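Local coordinates for Protease/Reverse transcriptase/ribonuclease H (Eastern chimpanzee simian foamy virus, PDB 7KSF), which combines aspartic protease, reverse transcriptase and ribonuclease H parts in one foamy-virus polyprotein, which probably processes viral proteins and copies the RNA genome into DNA, at residues Arg453-Val458 with Leu519-Ile524; Gly515-Val520 with Asp554-Phe559; His18-Ala23 with Tyr78-Pro83; Gln1-Leu6 with Leu89-Leu94. The protein carries 1 engineered substitution. All coordinates share one frame; numbering follows the deposited sequence.

Contact 1: residues Arg453-Val458 with Leu519-Ile524; sequences RLVIKV and LVYSPI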
# COMPACT_ATOMS: atom_id res chain seq x y z
N ARG A 453 21.44 -19.87 -17.35
CA ARG A 453 20.95 -18.66 -16.72
C ARG A 453 19.43 -18.68 -16.63
O ARG A 453 18.75 -19.43 -17.34
CB ARG A 453 21.42 -17.43 -17.49
CG ARG A 453 22.93 -17.32 -17.60
CD ARG A 453 23.34 -16.10 -18.40
NE ARG A 453 22.87 -16.17 -19.78
CZ ARG A 453 23.06 -15.21 -20.69
NH1 ARG A 453 23.71 -14.11 -20.36
NH2 ARG A 453 22.60 -15.36 -21.92
N LEU A 454 18.89 -17.85 -15.74
CA LEU A 454 17.46 -17.82 -15.46
C LEU A 454 16.79 -16.85 -16.42
O LEU A 454 17.08 -15.64 -16.39
CB LEU A 454 17.21 -17.43 -14.01
CG LEU A 454 16.04 -18.09 -13.27
CD1 LEU A 454 16.03 -17.66 -11.81
CD2 LEU A 454 14.70 -17.77 -13.93
N VAL A 455 15.88 -17.36 -17.25
CA VAL A 455 15.14 -16.55 -18.21
C VAL A 455 13.72 -16.35 -17.68
O VAL A 455 13.05 -17.32 -17.30
CB VAL A 455 15.11 -17.21 -19.60
CG1 VAL A 455 14.06 -16.56 -20.48
CG2 VAL A 455 16.48 -17.12 -20.25
N ILE A 456 13.27 -15.10 -17.68
CA ILE A 456 11.95 -14.74 -17.17
C ILE A 456 11.22 -13.94 -18.25
O ILE A 456 11.69 -12.87 -18.64
CB ILE A 456 12.03 -13.93 -15.87
CG1 ILE A 456 12.90 -14.65 -14.84
CG2 ILE A 456 10.64 -13.70 -15.30
CD1 ILE A 456 13.13 -13.85 -13.59
N LYS A 457 10.09 -14.46 -18.70
CA LYS A 457 9.24 -13.75 -19.65
C LYS A 457 8.05 -13.17 -18.91
O LYS A 457 7.33 -13.90 -18.21
CB LYS A 457 8.78 -14.68 -20.78
CG LYS A 457 9.91 -15.19 -21.66
CD LYS A 457 9.38 -15.99 -22.84
CE LYS A 457 10.48 -16.34 -23.82
NZ LYS A 457 9.94 -17.03 -25.02
N VAL A 458 7.84 -11.86 -19.04
CA VAL A 458 6.87 -11.14 -18.23
C VAL A 458 5.90 -10.39 -19.14
O VAL A 458 6.32 -9.64 -20.02
CB VAL A 458 7.56 -10.15 -17.27
CG1 VAL A 458 6.53 -9.44 -16.41
CG2 VAL A 458 8.57 -10.88 -16.40
N LEU A 519 18.27 -12.99 -17.04
CA LEU A 519 17.87 -12.22 -18.21
C LEU A 519 16.35 -12.21 -18.28
O LEU A 519 15.71 -13.26 -18.20
CB LEU A 519 18.47 -12.81 -19.49
CG LEU A 519 19.92 -12.48 -19.82
CD1 LEU A 519 20.90 -13.17 -18.87
CD2 LEU A 519 20.21 -12.87 -21.26
N VAL A 520 15.78 -11.02 -18.43
CA VAL A 520 14.34 -10.83 -18.43
C VAL A 520 13.92 -10.33 -19.80
O VAL A 520 14.49 -9.36 -20.31
CB VAL A 520 13.89 -9.85 -17.33
CG1 VAL A 520 12.38 -9.70 -17.34
CG2 VAL A 520 14.36 -10.34 -15.97
N TYR A 521 12.95 -11.01 -20.39
CA TYR A 521 12.36 -10.59 -21.66
C TYR A 521 11.00 -9.95 -21.39
O TYR A 521 10.24 -10.43 -20.54
CB TYR A 521 12.23 -11.77 -22.62
CG TYR A 521 13.57 -12.32 -23.06
CD1 TYR A 521 14.27 -13.22 -22.26
CD2 TYR A 521 14.13 -11.94 -24.27
CE1 TYR A 521 15.48 -13.72 -22.66
CE2 TYR A 521 15.35 -12.44 -24.68
CZ TYR A 521 16.03 -13.33 -23.87
OH TYR A 521 17.24 -13.84 -24.26
N SER A 522 10.71 -8.88 -22.12
CA SER A 522 9.54 -8.06 -21.84
C SER A 522 9.09 -7.38 -23.12
O SER A 522 9.91 -7.14 -24.02
CB SER A 522 9.87 -7.02 -20.76
OG SER A 522 11.20 -6.56 -20.90
N PRO A 523 7.80 -7.05 -23.23
CA PRO A 523 7.32 -6.32 -24.42
C PRO A 523 7.84 -4.91 -24.53
O PRO A 523 7.45 -4.20 -25.47
CB PRO A 523 5.79 -6.32 -24.24
CG PRO A 523 5.51 -7.33 -23.18
CD PRO A 523 6.71 -7.38 -22.30
N ILE A 524 8.71 -4.47 -23.63
CA ILE A 524 9.22 -3.10 -23.66
C ILE A 524 10.49 -3.07 -24.50
O ILE A 524 11.35 -3.95 -24.38
CB ILE A 524 9.48 -2.59 -22.24
CG1 ILE A 524 10.45 -3.53 -21.52
CG2 ILE A 524 8.15 -2.46 -21.48
CD1 ILE A 524 10.49 -3.36 -20.03

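Contact 2: residues Gly515-Val520 with Asp554-Phe559; sequences GQEILV and DPRIQF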
# COMPACT_ATOMS: atom_id res chain seq x y z
N GLY A 515 23.17 -17.88 -7.76
CA GLY A 515 24.41 -17.32 -8.26
C GLY A 515 24.50 -17.21 -9.76
O GLY A 515 25.61 -17.05 -10.29
N GLN A 516 23.38 -17.27 -10.47
CA GLN A 516 23.36 -17.18 -11.92
C GLN A 516 22.73 -15.86 -12.36
O GLN A 516 21.80 -15.36 -11.71
CB GLN A 516 22.58 -18.35 -12.54
CG GLN A 516 23.35 -19.65 -12.54
CD GLN A 516 24.54 -19.61 -13.48
OE1 GLN A 516 24.53 -18.91 -14.49
NE2 GLN A 516 25.59 -20.36 -13.15
N GLU A 517 23.33 -15.27 -13.40
CA GLU A 517 22.76 -14.05 -13.96
C GLU A 517 21.35 -14.31 -14.48
O GLU A 517 21.02 -15.42 -14.91
CB GLU A 517 23.64 -13.52 -15.09
CG GLU A 517 25.08 -13.23 -14.69
CD GLU A 517 25.93 -12.75 -15.85
OE1 GLU A 517 25.38 -12.58 -16.96
OE2 GLU A 517 27.15 -12.55 -15.65
N ILE A 518 20.52 -13.28 -14.43
CA ILE A 518 19.11 -13.36 -14.80
C ILE A 518 18.87 -12.45 -15.99
O ILE A 518 19.22 -11.26 -15.94
CB ILE A 518 18.20 -12.99 -13.62
CG1 ILE A 518 18.43 -13.92 -12.44
CG2 ILE A 518 16.74 -13.01 -14.05
CD1 ILE A 518 17.58 -13.60 -11.24
N LEU A 519 18.27 -12.99 -17.04
CA LEU A 519 17.87 -12.22 -18.21
C LEU A 519 16.35 -12.21 -18.28
O LEU A 519 15.71 -13.26 -18.20
CB LEU A 519 18.47 -12.81 -19.49
CG LEU A 519 19.92 -12.48 -19.82
CD1 LEU A 519 20.90 -13.17 -18.87
CD2 LEU A 519 20.21 -12.87 -21.26
N VAL A 520 15.78 -11.02 -18.43
CA VAL A 520 14.34 -10.83 -18.43
C VAL A 520 13.92 -10.33 -19.80
O VAL A 520 14.49 -9.36 -20.31
CB VAL A 520 13.89 -9.85 -17.33
CG1 VAL A 520 12.38 -9.70 -17.34
CG2 VAL A 520 14.36 -10.34 -15.97
N ASP A 554 21.85 -3.39 -11.33
CA ASP A 554 22.51 -4.65 -11.03
C ASP A 554 23.05 -5.27 -12.31
O ASP A 554 22.28 -5.51 -13.25
CB ASP A 554 21.54 -5.61 -10.35
CG ASP A 554 22.24 -6.62 -9.47
OD1 ASP A 554 23.26 -7.19 -9.92
OD2 ASP A 554 21.79 -6.82 -8.32
N PRO A 555 24.36 -5.52 -12.40
CA PRO A 555 24.90 -6.18 -13.61
C PRO A 555 24.44 -7.62 -13.76
O PRO A 555 24.49 -8.15 -14.88
CB PRO A 555 26.42 -6.10 -13.42
CG PRO A 555 26.63 -5.08 -12.34
CD PRO A 555 25.43 -5.16 -11.46
N ARG A 556 24.00 -8.26 -12.68
CA ARG A 556 23.53 -9.64 -12.76
C ARG A 556 22.25 -9.76 -13.57
O ARG A 556 22.00 -10.80 -14.19
CB ARG A 556 23.31 -10.20 -11.36
CG ARG A 556 24.57 -10.34 -10.53
CD ARG A 556 25.41 -11.51 -10.99
NE ARG A 556 26.49 -11.82 -10.06
CZ ARG A 556 27.19 -12.94 -10.06
NH1 ARG A 556 26.92 -13.89 -10.95
NH2 ARG A 556 28.15 -13.13 -9.17
N ILE A 557 21.43 -8.71 -13.59
CA ILE A 557 20.15 -8.71 -14.27
C ILE A 557 20.25 -7.86 -15.52
O ILE A 557 20.83 -6.77 -15.49
CB ILE A 557 19.02 -8.21 -13.34
CG1 ILE A 557 19.01 -9.01 -12.03
CG2 ILE A 557 17.67 -8.30 -14.03
CD1 ILE A 557 17.98 -8.55 -11.03
N GLN A 558 19.74 -8.41 -16.62
CA GLN A 558 19.72 -7.73 -17.94
C GLN A 558 18.30 -7.84 -18.50
O GLN A 558 17.68 -8.90 -18.32
CB GLN A 558 20.72 -8.37 -18.91
CG GLN A 558 21.71 -9.31 -18.24
CD GLN A 558 22.53 -10.05 -19.26
OE1 GLN A 558 22.30 -9.94 -20.46
NE2 GLN A 558 23.51 -10.81 -18.79
N PHE A 559 17.83 -6.78 -19.16
CA PHE A 559 16.48 -6.76 -19.71
C PHE A 559 16.52 -6.68 -21.23
O PHE A 559 17.18 -5.80 -21.79
CB PHE A 559 15.68 -5.58 -19.14
CG PHE A 559 15.50 -5.65 -17.65
CD1 PHE A 559 16.43 -5.08 -16.80
CD2 PHE A 559 14.39 -6.28 -17.11
CE1 PHE A 559 16.27 -5.14 -15.43
CE2 PHE A 559 14.22 -6.34 -15.74
CZ PHE A 559 15.16 -5.78 -14.90

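Contact 3: residues His18-Ala23 with Tyr78-Pro83; sequences HWASGA and YILLSP. Engineered in segment 18-23: Ala20 (natural residue Asp).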
# COMPACT_ATOMS: atom_id res chain seq x y z
N HIS A 18 14.29 29.23 17.76
CA HIS A 18 13.55 28.19 18.46
C HIS A 18 13.71 28.37 19.96
O HIS A 18 14.84 28.35 20.47
CB HIS A 18 14.01 26.80 18.02
CG HIS A 18 13.52 26.39 16.67
ND1 HIS A 18 14.05 26.90 15.50
CD2 HIS A 18 12.55 25.52 16.30
CE1 HIS A 18 13.42 26.36 14.47
NE2 HIS A 18 12.51 25.52 14.93
N TRP A 19 12.59 28.56 20.65
CA TRP A 19 12.60 28.70 22.10
C TRP A 19 13.16 27.44 22.75
O TRP A 19 12.61 26.35 22.60
CB TRP A 19 11.17 28.96 22.58
CG TRP A 19 11.04 29.62 23.91
CD1 TRP A 19 11.03 30.97 24.16
CD2 TRP A 19 10.86 28.98 25.18
NE1 TRP A 19 10.87 31.20 25.50
CE2 TRP A 19 10.76 30.00 26.15
CE3 TRP A 19 10.78 27.65 25.59
CZ2 TRP A 19 10.59 29.72 27.51
CZ3 TRP A 19 10.60 27.37 26.93
CH2 TRP A 19 10.51 28.40 27.88
N ALA A 20 14.28 27.59 23.45
CA ALA A 20 14.94 26.47 24.11
C ALA A 20 14.56 26.44 25.58
O ALA A 20 14.20 27.46 26.18
CB ALA A 20 16.46 26.56 23.97
N SER A 21 14.63 25.24 26.17
CA SER A 21 14.33 25.06 27.58
C SER A 21 15.57 24.99 28.45
O SER A 21 15.49 25.30 29.65
CB SER A 21 13.50 23.79 27.78
OG SER A 21 13.16 23.61 29.15
N GLY A 22 16.71 24.59 27.89
CA GLY A 22 17.93 24.56 28.67
C GLY A 22 18.37 25.95 29.09
O GLY A 22 18.09 26.95 28.41
N ALA A 23 19.06 26.02 30.22
CA ALA A 23 19.53 27.29 30.75
C ALA A 23 20.75 27.82 30.01
O ALA A 23 21.19 28.94 30.30
CB ALA A 23 19.86 27.15 32.24
N TYR A 78 19.56 27.14 12.40
CA TYR A 78 18.56 27.81 13.20
C TYR A 78 19.21 28.49 14.40
O TYR A 78 20.34 28.17 14.79
CB TYR A 78 17.48 26.83 13.67
CG TYR A 78 17.97 25.83 14.69
CD1 TYR A 78 18.60 24.66 14.29
CD2 TYR A 78 17.80 26.05 16.05
CE1 TYR A 78 19.05 23.73 15.22
CE2 TYR A 78 18.25 25.13 16.98
CZ TYR A 78 18.87 23.98 16.56
OH TYR A 78 19.33 23.06 17.49
N ILE A 79 18.48 29.43 14.99
CA ILE A 79 18.94 30.17 16.16
C ILE A 79 18.32 29.50 17.39
O ILE A 79 17.13 29.69 17.68
CB ILE A 79 18.58 31.65 16.09
CG1 ILE A 79 19.26 32.31 14.88
CG2 ILE A 79 18.98 32.36 17.37
CD1 ILE A 79 18.93 33.78 14.72
N LEU A 80 19.11 28.71 18.10
CA LEU A 80 18.68 28.14 19.37
C LEU A 80 18.56 29.26 20.39
O LEU A 80 19.57 29.81 20.83
CB LEU A 80 19.66 27.07 19.84
CG LEU A 80 19.25 26.26 21.07
CD1 LEU A 80 18.03 25.41 20.77
CD2 LEU A 80 20.41 25.39 21.54
N LEU A 81 17.33 29.61 20.75
CA LEU A 81 17.05 30.82 21.51
C LEU A 81 16.93 30.48 22.99
O LEU A 81 16.06 29.70 23.39
CB LEU A 81 15.77 31.48 21.01
CG LEU A 81 15.42 32.84 21.60
CD1 LEU A 81 16.62 33.78 21.50
CD2 LEU A 81 14.22 33.42 20.89
N SER A 82 17.79 31.08 23.80
CA SER A 82 17.71 30.89 25.24
C SER A 82 16.45 31.56 25.78
O SER A 82 16.10 32.67 25.35
CB SER A 82 18.95 31.46 25.93
OG SER A 82 18.94 31.17 27.32
N PRO A 83 15.73 30.92 26.71
CA PRO A 83 14.47 31.50 27.20
C PRO A 83 14.67 32.78 27.99
O PRO A 83 13.76 33.61 28.04
CB PRO A 83 13.89 30.38 28.06
CG PRO A 83 15.09 29.65 28.56
CD PRO A 83 16.08 29.68 27.43

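Contact 4: residues Gln1-Leu6 with Leu89-Leu94; sequences QLLQPL and LTQQPL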
# COMPACT_ATOMS: atom_id res chain seq x y z
N GLN A 1 11.23 21.52 16.61
CA GLN A 1 10.56 20.35 17.17
C GLN A 1 9.06 20.60 17.30
O GLN A 1 8.40 21.00 16.34
CB GLN A 1 11.15 19.97 18.53
CG GLN A 1 12.61 19.58 18.50
CD GLN A 1 13.15 19.24 19.87
OE1 GLN A 1 14.28 18.78 20.01
NE2 GLN A 1 12.33 19.46 20.90
N LEU A 2 8.54 20.37 18.51
CA LEU A 2 7.13 20.59 18.81
C LEU A 2 6.80 22.06 19.02
O LEU A 2 5.62 22.41 19.14
CB LEU A 2 6.73 19.80 20.05
CG LEU A 2 7.09 18.32 20.03
CD1 LEU A 2 6.89 17.72 21.41
CD2 LEU A 2 6.26 17.58 18.99
N LEU A 3 7.80 22.94 19.09
CA LEU A 3 7.57 24.36 19.29
C LEU A 3 7.59 25.08 17.95
O LEU A 3 8.44 24.80 17.09
CB LEU A 3 8.62 24.95 20.23
CG LEU A 3 8.74 24.23 21.57
CD1 LEU A 3 9.68 24.97 22.50
CD2 LEU A 3 7.37 24.05 22.21
N GLN A 4 6.66 26.00 17.77
CA GLN A 4 6.54 26.71 16.51
C GLN A 4 7.78 27.58 16.29
O GLN A 4 8.18 28.33 17.19
CB GLN A 4 5.28 27.58 16.51
CG GLN A 4 4.99 28.24 15.18
CD GLN A 4 3.59 28.83 15.13
OE1 GLN A 4 3.08 29.13 14.05
NE2 GLN A 4 2.97 28.99 16.29
N PRO A 5 8.41 27.49 15.12
CA PRO A 5 9.55 28.37 14.84
C PRO A 5 9.11 29.82 14.75
O PRO A 5 7.97 30.13 14.39
CB PRO A 5 10.07 27.85 13.49
CG PRO A 5 8.89 27.20 12.86
CD PRO A 5 8.09 26.60 13.99
N LEU A 6 10.04 30.71 15.07
CA LEU A 6 9.75 32.12 15.17
C LEU A 6 10.56 32.89 14.13
O LEU A 6 11.79 32.74 14.07
CB LEU A 6 10.09 32.64 16.57
CG LEU A 6 9.57 31.72 17.68
CD1 LEU A 6 10.34 31.92 18.96
CD2 LEU A 6 8.08 31.94 17.90
N LEU A 89 8.58 37.31 25.05
CA LEU A 89 8.04 36.24 24.22
C LEU A 89 7.96 34.95 25.01
O LEU A 89 8.92 34.54 25.66
CB LEU A 89 8.90 36.05 22.98
CG LEU A 89 8.59 34.85 22.09
CD1 LEU A 89 7.17 34.94 21.55
CD2 LEU A 89 9.59 34.80 20.96
N THR A 90 6.80 34.30 24.95
CA THR A 90 6.56 33.04 25.64
C THR A 90 6.55 31.89 24.64
O THR A 90 6.38 32.08 23.43
CB THR A 90 5.23 33.09 26.40
OG1 THR A 90 4.95 31.79 26.95
CG2 THR A 90 4.09 33.50 25.48
N GLN A 91 6.75 30.69 25.16
CA GLN A 91 6.74 29.49 24.34
C GLN A 91 5.30 29.09 24.02
O GLN A 91 4.44 29.05 24.91
CB GLN A 91 7.46 28.35 25.05
CG GLN A 91 7.31 26.98 24.39
CD GLN A 91 6.16 26.18 24.98
OE1 GLN A 91 5.40 25.54 24.25
NE2 GLN A 91 6.03 26.22 26.30
N GLN A 92 5.04 28.80 22.74
CA GLN A 92 3.75 28.32 22.31
C GLN A 92 3.93 27.11 21.41
O GLN A 92 4.90 27.04 20.65
CB GLN A 92 2.97 29.41 21.56
CG GLN A 92 2.62 30.62 22.42
CD GLN A 92 1.73 31.61 21.69
OE1 GLN A 92 1.25 31.34 20.59
NE2 GLN A 92 1.49 32.76 22.31
N PRO A 93 3.02 26.14 21.47
CA PRO A 93 3.15 24.95 20.63
C PRO A 93 2.97 25.28 19.16
O PRO A 93 2.48 26.35 18.78
CB PRO A 93 2.02 24.03 21.13
CG PRO A 93 1.03 24.95 21.75
CD PRO A 93 1.84 26.07 22.35
N LEU A 94 3.40 24.35 18.31
CA LEU A 94 3.25 24.53 16.88
C LEU A 94 1.79 24.35 16.49
O LEU A 94 1.11 23.44 16.96
CB LEU A 94 4.13 23.54 16.12
CG LEU A 94 3.96 23.51 14.60
CD1 LEU A 94 4.30 24.86 13.98
CD2 LEU A 94 4.81 22.41 14.01

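Contact 1: residues Arg453-Val458 with Leu519-Ile524
Residues 454-458 and 519-522 run side by side as parallel strands 4.7 Å apart, their directions differing by 20°, with Val455 opposite Leu519, Ile456 opposite Val520 and Lys457 opposite Tyr521. Four backbone hydrogen bonds join them: Leu519 N to Leu454 O, Ile456 N to Leu519 O, Tyr521 N to Ile456 O (2.8 Å) and Val458 N to Tyr521 O. On the face carrying Val455, Leu519 and Tyr521, the two methyls of Leu519 pack against the guanidinium of Arg453. Leu519 CD1 lies over one face of that group, offset toward its rim, 3.3 Å from Arg453 NH1. A bend at chi3 (-63°) turns the arginine chain over the leucine, while its NH2 forms a salt bridge with Glu472, so a flat cation suits both the apolar neighbour and the acid. Val455 CG1 meets the Tyr521 ring at CD1, 3.8 Å away. On the face of Ile456 and Val520 packing is aliphatic, Val458 CG2 lying 4.1 Å from Val520 CG1, branched residues that favour an extended backbone. Leu454 and Ile456 press on helix 494-513 through Leu512 and Ala509, while strands 464-471 and 557-561 flank the pair in the five-stranded sheet.

Contact 2: residues Gly515-Val520 with Asp554-Phe559
A parallel pairing at the margin of an RNase H-like sheet brings Ile518 beside Ile557, Leu519 beside Gln558 and Val520 beside Phe559, the strand axes 4.7 Å apart. Ile518 N donates to Arg556 O (2.9 Å), Gln558 N to Ile518 O, and Val520 N to Gln558 O (2.8 Å). The side chain of Gln558 lies alongside that of Leu519, pointing the same way, and Gln558 CD comes within 3.5 Å of Leu519 CD1; a long side chain with an aliphatic stem can cover the leucine and still carry its polar end toward Glu517, whose OE1 is 3.2 Å from Gln558 NE2. The strand order, 3-2-1-4-5, is that of the RNase H fold, in which residues 518-522 form the fourth strand and 557-561 the fifth, outermost one. On the opposite face Phe559 runs beside Val520, with its CD2 3.6 Å from Val520 CB, and Val520 CG2 also approaches Ile557 CG2. A type I turn from Asp554 to Ile557 precedes the fifth strand. There the short acid forms an Asx turn, its OD1 accepting from Arg556 N at 3.1 Å. Arg556, bent at chi2, crosses Glu517 at about a right angle; their charged ends do not touch.

Contact 3: residues His18-Ala23 with Tyr78-Pro83
His18, Pro83 and Ala20 bury the greatest areas where residues 18-23 meet residues 78-83. His18 is paired through its backbone at both ends: its N donates to Ile79 O (2.9 Å) and its O accepts from Leu81 N (2.8 Å), which fixes a parallel register with Leu80. Its imidazole crosses Tyr78 at about a right angle, with ND1 3.9 Å from Tyr78 CD2 and the ring planes 76° apart. The tyrosine ring takes this place because chi1 (69°) sets CG between the backbone N and the carbonyl carbon. Ala20 is an engineered residue in place of Asp; with Ser21 and Gly22 the natural sequence reads Asp-Ser-Gly, consistent with the Asp-Thr/Ser-Gly signature of retroviral aspartic proteases. Its N continues the pairing by donating to Leu81 O, and its methyl lies 3.7 Å from Leu80 CD1. Pro83, which lacks an N-H and so cannot carry on the strand bonding, packs its ring carbons there instead. Its CD packs against Ala20 O and, at 3.5 Å, Gly22 O, while Pro83 CB reaches the indole of Trp19 at CZ2, 3.4 Å away; the broad ring gives the proline an apolar surface. Beyond the pair, Ser82 bonds through N to Thr26 OG1 and through OG to Thr24 O; strand 79-81 pairs with strand 14-19, and its Leu80 also shares a backbone bond with Cys27 of strand 26-29.

Contact 4: residues Gln1-Leu6 with Leu89-Leu94
Leu2 O accepts a hydrogen bond from Leu94 N (3.1 Å), the one such bond in a meeting of two irregular loops that makes a single backbone bridge, Leu3 with Pro93, on the surface of the protease part. Leu3 turns its end toward Gln91, although its CB starts off away from the other loop: CD1 packs on Gln91 CG at 3.6 Å, and CD2 also reaches that methylene. Gln91 suits this place because its aliphatic stem offers carbon to the leucine, and a bend at chi2 brings Gln91 OE1 to 3.2 Å from Leu3 CD2, the two side chains crossing at about a right angle. Gln4 follows, its chain extended with CG anti to the backbone N (chi1 -173°), and runs across Leu94; Gln4 CG lies 3.7 Å from Leu94 CD1. Gln4 also touches Lys183, and Leu94 touches Gln184, both on helix 171-184. Pro5 adds a rigid ring whose CD stands 4.2 Å from Leu94 CD1, and it also rests on Leu16 and His18 of strand 14-19. Leu6 opens strand 6-9 and shares a backbone bond with Ala17. Its side chain reaches the far end of the other loop, where Leu6 CD1 and Leu89 CD2 meet tip to tip at 3.6 Å.

Contacts 1 and 2 belong to one RNase H-like sheet and share strand 518-522, which pairs with strand 454-460 in contact 1 and strand 557-561 in contact 2. Contact 1 is the more buried; contact 2, at the sheet's outermost strand, admits more charged and amide groups. Contacts 3 and 4 lie in the protease part, their centres 53 to 59 Å from those of the first two. They touch each other, as Trp19 packs on Leu3 and Gln91, yet differ in bonding: contact 3 is a short, partly buried strand pairing, whereas contact 4 is a surface meeting of loops held mainly by leucine and glutamine side chains.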